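Local coordinates for putative uncharacterized protein (Pyrococcus abyssi virus 1, PDB 4HR1), which is of unknown function but folds as a bundle of helices, classed with a bromodomain-like family, and occurs as a two-chain assembly, at residues T18-L23 and E90-E95. Residues are numbered along the deposited sequence; the frame is centred on the assembly and turned at random.
Sequences TAIAFL and EQIIVE
Facing each other through A19 and I92, segments 18-23 and 90-95 run nearly parallel, their N-to-C directions 18° apart and their axes 10.9 Å apart at closest approach. The spacing is tightest where alanine faces isoleucine, the CA atoms of A19 and I92 lying 7.3 Å from each other, and widens to 8.5 Å between the CA atoms of L23 and E95.

I92 carries most of the contact by dividing its branches. Its CG2 methyl, anti to the backbone N, meets the CB of A19 at 3.7 Å. The same CG2 of I92 lies 4.1 Å from the CD1 of L23, one helical turn beyond A19 on the same face. The other branch ends in CD1, which lies 3.9 Å from the CG1 of I20, the two side chains crossing at about a right angle. One turn further along, E95 extends CG anti to its own N (chi1 -177°), and the CD2 of L23 packs on that methylene at 3.8 Å. The glutamate then bends at chi2, and its OE1 forms a salt bridge with R98 of the same helix.

W15 and L16 of helix 5-30 also pack on I92, while V47 of helix 34-63 touches I20, so three helices of the bundle converge here. Between these two segments the contact is made by hydrocarbon: the small A19 is consistent with the close approach of the branched I92, and even the buried glutamate offers L23 its aliphatic stem while R98 pairs with its charge, which would be expected to ease the cost of burying a carboxylate beside L23.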
loop_
_atom_site.group_PDB
_atom_site.type_symbol
_atom_site.label_atom_id
_atom_site.label_comp_id
_atom_site.label_asym_id
_atom_site.label_seq_id
_atom_site.Cartn_x
_atom_site.Cartn_y
_atom_site.Cartn_z
ATOM N N THR A 18 -2.135 0.860 5.636
ATOM C CA THR A 18 -1.362 0.980 6.876
ATOM C C THR A 18 -2.305 1.035 8.085
ATOM O O THR A 18 -2.004 0.430 9.125
ATOM C CB THR A 18 -0.422 2.186 6.813
ATOM O OG1 THR A 18 0.197 2.295 5.517
ATOM C CG2 THR A 18 0.629 2.164 7.920
ATOM N N ALA A 19 -3.472 1.705 7.924
ATOM C CA ALA A 19 -4.509 1.821 8.954
ATOM C C ALA A 19 -5.147 0.479 9.241
ATOM O O ALA A 19 -5.485 0.197 10.388
ATOM C CB ALA A 19 -5.569 2.825 8.520
ATOM N N ILE A 20 -5.311 -0.359 8.200
ATOM C CA ILE A 20 -5.862 -1.716 8.330
ATOM C C ILE A 20 -4.823 -2.616 9.026
ATOM O O ILE A 20 -5.183 -3.350 9.942
ATOM C CB ILE A 20 -6.395 -2.260 6.957
ATOM C CG1 ILE A 20 -7.765 -1.612 6.637
ATOM C CG2 ILE A 20 -6.509 -3.824 6.919
ATOM C CD1 ILE A 20 -8.058 -1.503 5.236
ATOM N N ALA A 21 -3.540 -2.509 8.639
ATOM C CA ALA A 21 -2.427 -3.243 9.270
ATOM C C ALA A 21 -2.404 -2.926 10.768
ATOM O O ALA A 21 -2.330 -3.852 11.584
ATOM C CB ALA A 21 -1.091 -2.846 8.634
ATOM N N PHE A 22 -2.552 -1.618 11.119
ATOM C CA PHE A 22 -2.582 -1.107 12.493
ATOM C C PHE A 22 -3.702 -1.750 13.300
ATOM O O PHE A 22 -3.433 -2.278 14.383
ATOM C CB PHE A 22 -2.717 0.425 12.481
ATOM C CG PHE A 22 -2.603 1.108 13.823
ATOM C CD1 PHE A 22 -3.715 1.261 14.642
ATOM C CD2 PHE A 22 -1.397 1.653 14.242
ATOM C CE1 PHE A 22 -3.614 1.916 15.871
ATOM C CE2 PHE A 22 -1.305 2.325 15.461
ATOM C CZ PHE A 22 -2.414 2.459 16.265
ATOM N N LEU A 23 -4.950 -1.730 12.763
ATOM C CA LEU A 23 -6.148 -2.315 13.391
ATOM C C LEU A 23 -6.002 -3.809 13.642
ATOM O O LEU A 23 -6.367 -4.278 14.722
ATOM C CB LEU A 23 -7.375 -2.085 12.511
ATOM C CG LEU A 23 -8.235 -0.912 12.856
ATOM C CD1 LEU A 23 -8.751 -0.268 11.598
ATOM C CD2 LEU A 23 -9.380 -1.325 13.764
ATOM N N GLU A 90 -13.166 7.350 7.106
ATOM C CA GLU A 90 -14.172 7.647 8.123
ATOM C C GLU A 90 -14.569 6.376 8.858
ATOM O O GLU A 90 -14.549 6.349 10.086
ATOM C CB GLU A 90 -15.397 8.310 7.453
ATOM C CG GLU A 90 -16.278 9.150 8.363
ATOM C CD GLU A 90 -17.483 8.478 8.996
ATOM O OE1 GLU A 90 -18.316 9.208 9.579
ATOM O OE2 GLU A 90 -17.603 7.234 8.916
ATOM N N GLN A 91 -14.880 5.304 8.105
ATOM C CA GLN A 91 -15.277 4.015 8.677
ATOM C C GLN A 91 -14.125 3.328 9.427
ATOM O O GLN A 91 -14.379 2.581 10.379
ATOM C CB GLN A 91 -15.872 3.092 7.610
ATOM C CG GLN A 91 -17.157 3.584 6.948
ATOM C CD GLN A 91 -17.716 2.527 6.023
ATOM O OE1 GLN A 91 -18.664 1.804 6.364
ATOM N NE2 GLN A 91 -17.120 2.378 4.846
ATOM N N ILE A 92 -12.867 3.593 9.019
ATOM C CA ILE A 92 -11.666 3.074 9.688
ATOM C C ILE A 92 -11.550 3.697 11.104
ATOM O O ILE A 92 -11.413 2.951 12.088
ATOM C CB ILE A 92 -10.381 3.303 8.818
ATOM C CG1 ILE A 92 -10.309 2.376 7.554
ATOM C CG2 ILE A 92 -9.083 3.266 9.640
ATOM C CD1 ILE A 92 -10.516 0.877 7.774
ATOM N N ILE A 93 -11.605 5.066 11.184
ATOM C CA ILE A 93 -11.485 5.856 12.414
ATOM C C ILE A 93 -12.613 5.472 13.370
ATOM O O ILE A 93 -12.371 5.203 14.552
ATOM C CB ILE A 93 -11.407 7.380 12.102
ATOM C CG1 ILE A 93 -10.176 7.704 11.226
ATOM C CG2 ILE A 93 -11.398 8.214 13.391
ATOM C CD1 ILE A 93 -10.298 8.893 10.337
ATOM N N VAL A 94 -13.828 5.352 12.822
ATOM C CA VAL A 94 -15.012 4.917 13.558
ATOM C C VAL A 94 -14.786 3.513 14.153
ATOM O O VAL A 94 -15.129 3.288 15.311
ATOM C CB VAL A 94 -16.271 5.014 12.647
ATOM C CG1 VAL A 94 -17.462 4.257 13.229
ATOM C CG2 VAL A 94 -16.638 6.478 12.395
ATOM N N GLU A 95 -14.183 2.591 13.371
ATOM C CA GLU A 95 -13.869 1.229 13.808
ATOM C C GLU A 95 -12.844 1.239 14.921
ATOM O O GLU A 95 -13.057 0.565 15.935
ATOM C CB GLU A 95 -13.413 0.333 12.634
ATOM C CG GLU A 95 -13.136 -1.123 13.007
ATOM C CD GLU A 95 -14.308 -1.964 13.486
ATOM O OE1 GLU A 95 -15.465 -1.486 13.411
ATOM O OE2 GLU A 95 -14.069 -3.117 13.919
#